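Local coordinates for protein agarase (Pseudoalteromonas fuliginea, PDB 6XJ9) that probably hydrolyses agarose, the galactan of red algal cell walls, as a family 50 glycoside hydrolase of a marine bacterium, at residues T283-N287 and D288-L292; D698-N701 and S702-D705. All coordinates share one frame; numbering follows the deposited sequence.

Contact 1: T283-N287 and D288-L292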
loop_
_atom_site.group_PDB
_atom_site.type_symbol
_atom_site.label_atom_id
_atom_site.label_comp_id
_atom_site.label_asym_id
_atom_site.label_seq_id
_atom_site.Cartn_x
_atom_site.Cartn_y
_atom_site.Cartn_z
ATOM N N THR A 283 31.488 9.558 16.219
ATOM C CA THR A 283 31.595 8.550 15.169
ATOM C C THR A 283 32.474 7.381 15.624
ATOM O O THR A 283 33.312 7.536 16.513
ATOM C CB THR A 283 32.150 9.128 13.860
ATOM O OG1 THR A 283 33.514 9.481 14.089
ATOM C CG2 THR A 283 31.398 10.338 13.351
ATOM N N ALA A 284 32.240 6.203 15.029
ATOM C CA ALA A 284 33.137 5.061 15.169
ATOM C C ALA A 284 32.863 4.046 14.067
ATOM O O ALA A 284 31.835 4.106 13.407
ATOM C CB ALA A 284 33.016 4.407 16.530
ATOM N N LYS A 285 33.781 3.087 13.925
ATOM C CA LYS A 285 33.594 1.970 13.022
ATOM C C LYS A 285 33.259 0.722 13.832
ATOM O O LYS A 285 33.770 0.525 14.926
ATOM C CB LYS A 285 34.884 1.722 12.244
ATOM C CG LYS A 285 35.215 2.758 11.184
ATOM C CD LYS A 285 36.590 2.491 10.612
ATOM C CE LYS A 285 36.886 3.245 9.337
ATOM N NZ LYS A 285 38.248 2.919 8.855
ATOM N N TYR A 286 32.392 -0.118 13.267
ATOM C CA TYR A 286 32.120 -1.434 13.806
ATOM C C TYR A 286 31.906 -2.377 12.629
ATOM O O TYR A 286 31.175 -2.047 11.694
ATOM C CB TYR A 286 30.907 -1.392 14.737
ATOM C CG TYR A 286 30.540 -2.728 15.338
ATOM C CD1 TYR A 286 31.318 -3.308 16.330
ATOM C CD2 TYR A 286 29.425 -3.423 14.898
ATOM C CE1 TYR A 286 30.994 -4.542 16.872
ATOM C CE2 TYR A 286 29.076 -4.646 15.441
ATOM C CZ TYR A 286 29.867 -5.212 16.427
ATOM O OH TYR A 286 29.519 -6.425 16.952
ATOM N N ASN A 287 32.599 -3.517 12.646
ATOM C CA ASN A 287 32.345 -4.544 11.651
ATOM C C ASN A 287 32.666 -4.004 10.259
ATOM O O ASN A 287 31.946 -4.298 9.313
ATOM C CB ASN A 287 30.863 -4.933 11.688
ATOM C CG ASN A 287 30.605 -6.413 11.525
ATOM O OD1 ASN A 287 30.855 -6.977 10.464
ATOM N ND2 ASN A 287 30.076 -7.038 12.566
ATOM N N ASP A 288 33.707 -3.168 10.156
ATOM C CA ASP A 288 34.197 -2.641 8.888
ATOM C C ASP A 288 33.184 -1.685 8.241
ATOM O O ASP A 288 33.148 -1.540 7.018
ATOM C CB ASP A 288 34.578 -3.769 7.922
ATOM C CG ASP A 288 35.567 -3.345 6.843
ATOM O OD1 ASP A 288 36.272 -2.334 7.051
ATOM O OD2 ASP A 288 35.629 -4.037 5.801
ATOM N N LYS A 289 32.354 -1.036 9.060
ATOM C CA LYS A 289 31.386 -0.074 8.562
ATOM C C LYS A 289 31.366 1.142 9.483
ATOM O O LYS A 289 31.517 1.005 10.696
ATOM C CB LYS A 289 29.999 -0.723 8.497
ATOM C CG LYS A 289 29.909 -1.949 7.595
ATOM C CD LYS A 289 28.595 -2.674 7.709
ATOM C CE LYS A 289 28.497 -3.857 6.766
ATOM N NZ LYS A 289 27.103 -4.002 6.283
ATOM N N TRP A 290 31.145 2.330 8.903
ATOM C CA TRP A 290 30.994 3.520 9.723
ATOM C C TRP A 290 29.716 3.429 10.559
ATOM O O TRP A 290 28.728 2.817 10.141
ATOM C CB TRP A 290 31.084 4.801 8.891
ATOM C CG TRP A 290 32.506 5.215 8.655
ATOM C CD1 TRP A 290 33.227 5.079 7.503
ATOM C CD2 TRP A 290 33.388 5.819 9.618
ATOM N NE1 TRP A 290 34.492 5.576 7.671
ATOM C CE2 TRP A 290 34.619 6.037 8.965
ATOM C CE3 TRP A 290 33.250 6.209 10.964
ATOM C CZ2 TRP A 290 35.711 6.613 9.622
ATOM C CZ3 TRP A 290 34.332 6.774 11.611
ATOM C CH2 TRP A 290 35.545 6.987 10.941
ATOM N N SER A 291 29.776 4.015 11.757
ATOM C CA SER A 291 28.622 4.137 12.631
ATOM C C SER A 291 28.687 5.477 13.349
ATOM O O SER A 291 29.739 6.127 13.376
ATOM C CB SER A 291 28.571 3.024 13.633
ATOM O OG SER A 291 27.330 3.020 14.328
ATOM N N LEU A 292 27.546 5.888 13.910
ATOM C CA LEU A 292 27.605 6.870 14.973
ATOM C C LEU A 292 27.601 6.090 16.277
ATOM O O LEU A 292 27.380 4.880 16.277
ATOM C CB LEU A 292 26.425 7.846 14.890
ATOM C CG LEU A 292 26.418 8.779 13.674
ATOM C CD1 LEU A 292 25.329 9.843 13.819
ATOM C CD2 LEU A 292 27.781 9.429 13.450
#
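Lys285 lays its aliphatic chain over one face of the Trp290 indole, with CG 3.8 Å from the centroid of the six-membered ring and 8° off its normal, a CH-pi contact. Lys285 CG stands beside the backbone N (chi1 -72°) and the chain runs extended beyond it, bringing Lys285 CE to 3.6 Å from Trp290 CZ2. Asp661 joins both polar ends: one carboxylate oxygen forms a salt bridge with Lys285 NZ, the other takes the Trp290 NE1 hydrogen bond. At the far end of the indole, Trp290 CZ3 comes to 3.8 Å from Thr283 OG1, while Thr283 CG2 meets Leu292 CD2 at 3.7 Å. Replacing Trp290 by alanine is likely to leave the Lys285 methylenes without their aromatic surface and one Asp661 oxygen without its N-H donor. The backbones pair through Ala284 with Ser291 and Tyr286 with Lys289; Ala284 N reaches Ser291 O at 3.0 Å, nearly straight at 173°, and Tyr286 N reaches Lys289 O at 2.9 Å. Ser291 OG gives a hydrogen bond forward to Leu292 O. Asn287 and Asp288, both with positive phi, form the corners of a type I' turn: a two-residue loop closing an antiparallel beta hairpin at the margin of a mixed sheet.

Contact 2: D698-N701 and S702-D705; sequences DYMN and SVID
Backbone N-H groups reach back four residues in the last turn of an alpha helix, Ile704 N to Met700 O at 2.9 Å and Asp705 N to Asn701 O at 2.8 Å. This is the C-terminal end of helix 689-704, whose buried side packs on strands 299-305 and 709-714. Tyr699, with CG anti to the backbone N (chi1 -174°), swings its ring along the helix so that CE1 lies 3.6 Å from Val703 CG2, one turn on. Val703 CG2 is also 4.3 Å from Met700 SD, a looser apolar contact. The Tyr699 ring also stacks with Phe669, and its hydroxyl hydrogen-bonds to Ala644 O, together restraining it. Met700 and Ile704 both rest on Met754 of helix 745-763. On the more open side, Asp705 turns its carboxylate to Arg761 in a salt bridge, and Asp698 OD2 bonds to His197. Ser702 holds OG between its own N and carbonyl carbon (chi1 73°), folded back on the preceding turn; the same oxygen also hydrogen-bonds to Leu649 N, in a loop. Tyr699 O accepts from Val703 N at 3.1 Å and from Ser702 OG at 2.7 Å, besides weakly from Ser702 N, the hydroxyl lying 22° from the carbonyl plane.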
loop_
_atom_site.group_PDB
_atom_site.type_symbol
_atom_site.label_atom_id
_atom_site.label_comp_id
_atom_site.label_asym_id
_atom_site.label_seq_id
_atom_site.Cartn_x
_atom_site.Cartn_y
_atom_site.Cartn_z
ATOM N N ASP A 698 13.639 0.972 -0.537
ATOM C CA ASP A 698 14.801 0.702 -1.373
ATOM C C ASP A 698 15.894 1.734 -1.113
ATOM O O ASP A 698 17.067 1.372 -1.040
ATOM C CB ASP A 698 14.457 0.731 -2.866
ATOM C CG ASP A 698 13.749 -0.525 -3.357
ATOM O OD1 ASP A 698 13.749 -1.529 -2.610
ATOM O OD2 ASP A 698 13.224 -0.498 -4.500
ATOM N N TYR A 699 15.498 3.011 -1.016
ATOM C CA TYR A 699 16.448 4.105 -0.863
ATOM C C TYR A 699 17.172 3.939 0.466
ATOM O O TYR A 699 18.392 4.042 0.535
ATOM C CB TYR A 699 15.747 5.473 -0.855
ATOM C CG TYR A 699 16.694 6.650 -0.844
ATOM C CD1 TYR A 699 17.391 7.001 0.303
ATOM C CD2 TYR A 699 16.899 7.418 -1.980
ATOM C CE1 TYR A 699 18.261 8.078 0.323
ATOM C CE2 TYR A 699 17.765 8.502 -1.978
ATOM C CZ TYR A 699 18.447 8.836 -0.822
ATOM O OH TYR A 699 19.314 9.891 -0.813
ATOM N N MET A 700 16.390 3.677 1.513
ATOM C CA MET A 700 16.917 3.550 2.863
ATOM C C MET A 700 17.778 2.293 2.992
ATOM O O MET A 700 18.769 2.296 3.732
ATOM C CB MET A 700 15.784 3.544 3.899
ATOM C CG MET A 700 15.240 4.955 4.209
ATOM S SD MET A 700 16.540 6.176 4.662
ATOM C CE MET A 700 17.298 5.333 6.052
ATOM N N ASN A 701 17.431 1.245 2.233
ATOM C CA ASN A 701 18.252 0.045 2.215
ATOM C C ASN A 701 19.631 0.355 1.641
ATOM O O ASN A 701 20.631 -0.200 2.103
ATOM C CB ASN A 701 17.569 -1.130 1.507
ATOM C CG ASN A 701 16.544 -1.817 2.382
ATOM O OD1 ASN A 701 16.667 -1.805 3.604
ATOM N ND2 ASN A 701 15.549 -2.440 1.773
ATOM N N SER A 702 19.674 1.232 0.632
ATOM C CA SER A 702 20.938 1.559 -0.004
ATOM C C SER A 702 21.797 2.420 0.920
ATOM O O SER A 702 23.015 2.357 0.843
ATOM C CB SER A 702 20.760 2.179 -1.367
ATOM O OG SER A 702 20.286 3.514 -1.278
ATOM N N VAL A 703 21.153 3.212 1.785
ATOM C CA VAL A 703 21.841 3.979 2.816
ATOM C C VAL A 703 22.426 3.013 3.853
ATOM O O VAL A 703 23.611 3.089 4.188
ATOM C CB VAL A 703 20.892 4.985 3.495
ATOM C CG1 VAL A 703 21.585 5.712 4.646
ATOM C CG2 VAL A 703 20.287 5.973 2.501
ATOM N N ILE A 704 21.585 2.096 4.338
ATOM C CA ILE A 704 21.954 1.140 5.374
ATOM C C ILE A 704 23.055 0.202 4.875
ATOM O O ILE A 704 23.914 -0.211 5.661
ATOM C CB ILE A 704 20.709 0.363 5.862
ATOM C CG1 ILE A 704 19.732 1.255 6.633
ATOM C CG2 ILE A 704 21.085 -0.876 6.666
ATOM C CD1 ILE A 704 20.379 2.354 7.444
ATOM N N ASP A 705 23.040 -0.114 3.569
ATOM C CA ASP A 705 23.967 -1.090 3.012
ATOM C C ASP A 705 25.278 -0.417 2.600
ATOM O O ASP A 705 26.204 -1.088 2.150
ATOM C CB ASP A 705 23.343 -1.876 1.854
ATOM C CG ASP A 705 22.156 -2.741 2.256
ATOM O OD1 ASP A 705 21.973 -3.003 3.476
ATOM O OD2 ASP A 705 21.407 -3.130 1.357
#

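Contact 1 is a surface hairpin and contact 2 a partly buried helix end; their centres lie 16 Å apart and their nearest atoms about 5 Å, without touching. They share neighbours. Strand 299-305 pairs with the second hairpin strand and also touches Met700 and Ile704 of the helix, and strand 709-714 meets side chains of both. Arg762 of helix 745-763 spans the two, bonding to Trp290 O with one guanidinium nitrogen and to Ile704 O with the other. In the hairpin, cross-strand pairing is joined by an aromatic-aliphatic overlap and a shared carboxylate; in the helix, backbone bonds run along its axis, with Met700, Val703 and Ile704 on the buried side and Asp698 and Asp705 paired with His197 and Arg761.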